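Local atomic coordinates of putative acetamidase/formamidase (Yersinia enterocolitica subsp. palearctica serotype O:3, PDB entry 5UBU), a protein that probably hydrolyses carbon-nitrogen bonds, other than peptide bonds, in linear amides. Residues Ser184-Asn189 / Asp316-Val321. Sequence-based numbering, arbitrary orientation.
Sequences SLTPDN and DPKYTV
The Asp188 carboxylate receives Lys318 NZ over one face, while the backbone N of Asn189 donates to the anti lone pair of OD1. The salt bridge from NZ to Asp188 OD2 is 2.9 Å long and arrives 57° out of the carboxylate plane. The bond from Asn189 N helps fix the group's rotation. In this member of the acetamidase/formamidase family, the loop leading into the weakly bonded strand 187-188 meets the turn before strand 319-326; the two strands belong to different sheets. Lys318 CG lies beside the backbone N (chi1 -71°). The extended chain beyond it passes Pro187 O, 3.4 Å from CD, before NZ meets OD2.

The Pro187 ring puts CG near Lys318 O and Thr320 OG1. That hydroxyl is hydrogen-bonded to Ser269 OG of the neighbouring strand 263-270. Pro317 crosses the Leu185 side chain at about a right angle, with Leu185 CG 3.8 Å from Pro317 CD. CB and CG of the same ring meet Thr186 OG1, whose hydrogen bond goes to Asn183 OD1. A bound sodium ion lies about 4 Å from the Asp316 side chain. Leu185 O accepts a hydrogen bond from ND2 of Asn193, a residue of one of the two sodium sites, and lies 3.5 Å from Asp316 CB.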
loop_
_atom_site.group_PDB
_atom_site.type_symbol
_atom_site.label_atom_id
_atom_site.label_comp_id
_atom_site.label_asym_id
_atom_site.label_seq_id
_atom_site.Cartn_x
_atom_site.Cartn_y
_atom_site.Cartn_z
ATOM N N SER B 184 1.329 6.429 22.341
ATOM C CA SER B 184 2.785 6.520 22.323
ATOM C C SER B 184 3.463 5.563 21.347
ATOM O O SER B 184 4.690 5.573 21.230
ATOM C CB SER B 184 3.323 6.282 23.736
ATOM O OG SER B 184 2.908 5.016 24.225
ATOM N N LEU B 185 2.679 4.740 20.650
ATOM C CA LEU B 185 3.247 3.810 19.685
ATOM C C LEU B 185 3.160 4.364 18.260
ATOM O O LEU B 185 3.831 3.860 17.361
ATOM C CB LEU B 185 2.503 2.476 19.750
ATOM C CG LEU B 185 3.163 1.281 19.046
ATOM C CD1 LEU B 185 4.439 0.896 19.774
ATOM C CD2 LEU B 185 2.231 0.087 18.987
ATOM N N THR B 186 2.366 5.414 18.065
ATOM C CA THR B 186 2.144 5.996 16.742
ATOM C C THR B 186 2.868 7.327 16.415
ATOM O O THR B 186 2.852 8.250 17.227
ATOM C CB THR B 186 0.625 6.265 16.556
ATOM O OG1 THR B 186 -0.113 5.051 16.737
ATOM C CG2 THR B 186 0.323 6.824 15.176
ATOM N N PRO B 187 3.526 7.407 15.238
ATOM C CA PRO B 187 4.123 8.654 14.771
ATOM C C PRO B 187 3.116 9.331 13.846
ATOM O O PRO B 187 2.326 8.643 13.186
ATOM C CB PRO B 187 5.317 8.195 13.959
ATOM C CG PRO B 187 4.904 6.877 13.412
ATOM C CD PRO B 187 3.977 6.260 14.424
ATOM N N ASP B 188 3.136 10.660 13.785
ATOM C CA ASP B 188 2.187 11.378 12.931
ATOM C C ASP B 188 2.763 12.779 12.659
ATOM O O ASP B 188 3.983 12.960 12.702
ATOM C CB ASP B 188 0.817 11.401 13.641
ATOM C CG ASP B 188 -0.350 11.525 12.690
ATOM O OD1 ASP B 188 -0.287 12.328 11.719
ATOM O OD2 ASP B 188 -1.352 10.820 12.953
ATOM N N ASN B 189 1.910 13.762 12.375
ATOM C CA ASN B 189 2.397 15.131 12.100
ATOM C C ASN B 189 2.848 15.919 13.338
ATOM O O ASN B 189 3.252 17.080 13.229
ATOM C CB ASN B 189 1.362 15.934 11.283
ATOM C CG ASN B 189 0.024 16.106 11.991
ATOM O OD1 ASN B 189 -0.073 16.100 13.213
ATOM N ND2 ASN B 189 -1.009 16.300 11.205
ATOM N N ASP B 316 5.581 0.235 13.255
ATOM C CA ASP B 316 4.585 0.940 14.060
ATOM C C ASP B 316 3.281 1.186 13.274
ATOM O O ASP B 316 3.271 1.027 12.053
ATOM C CB ASP B 316 5.226 2.246 14.554
ATOM C CG ASP B 316 6.491 1.996 15.401
ATOM O OD1 ASP B 316 6.485 1.070 16.257
ATOM O OD2 ASP B 316 7.479 2.745 15.233
ATOM N N PRO B 317 2.174 1.557 13.965
ATOM C CA PRO B 317 0.878 1.816 13.298
ATOM C C PRO B 317 0.995 2.639 12.010
ATOM O O PRO B 317 0.168 2.502 11.110
ATOM C CB PRO B 317 0.086 2.550 14.370
ATOM C CG PRO B 317 0.580 1.937 15.636
ATOM C CD PRO B 317 2.052 1.705 15.427
ATOM N N LYS B 318 2.005 3.498 11.962
ATOM C CA LYS B 318 2.338 4.285 10.794
ATOM C C LYS B 318 3.840 4.195 10.612
ATOM O O LYS B 318 4.606 4.285 11.585
ATOM C CB LYS B 318 1.927 5.742 10.939
ATOM C CG LYS B 318 0.438 5.960 10.886
ATOM C CD LYS B 318 0.092 7.426 10.906
ATOM C CE LYS B 318 -1.406 7.594 10.743
ATOM N NZ LYS B 318 -1.815 9.025 10.712
ATOM N N TYR B 319 4.267 4.010 9.370
ATOM C CA TYR B 319 5.682 3.922 9.073
ATOM C C TYR B 319 6.232 5.331 8.985
ATOM O O TYR B 319 5.489 6.263 8.740
ATOM C CB TYR B 319 5.928 3.162 7.774
ATOM C CG TYR B 319 5.176 1.851 7.671
ATOM C CD1 TYR B 319 5.159 0.948 8.732
ATOM C CD2 TYR B 319 4.548 1.481 6.489
ATOM C CE1 TYR B 319 4.498 -0.255 8.635
ATOM C CE2 TYR B 319 3.881 0.276 6.389
ATOM C CZ TYR B 319 3.863 -0.590 7.462
ATOM O OH TYR B 319 3.210 -1.788 7.364
ATOM N N THR B 320 7.532 5.480 9.183
ATOM C CA THR B 320 8.171 6.785 9.152
ATOM C C THR B 320 9.383 6.787 8.229
ATOM O O THR B 320 10.213 5.892 8.284
ATOM C CB THR B 320 8.583 7.211 10.566
ATOM O OG1 THR B 320 7.427 7.220 11.415
ATOM C CG2 THR B 320 9.219 8.599 10.555
ATOM N N VAL B 321 9.465 7.825 7.400
ATOM C CA VAL B 321 10.517 7.994 6.408
ATOM C C VAL B 321 11.049 9.420 6.448
ATOM O O VAL B 321 10.274 10.366 6.579
ATOM C CB VAL B 321 9.945 7.744 4.994
ATOM C CG1 VAL B 321 11.007 7.989 3.923
ATOM C CG2 VAL B 321 9.375 6.331 4.883
#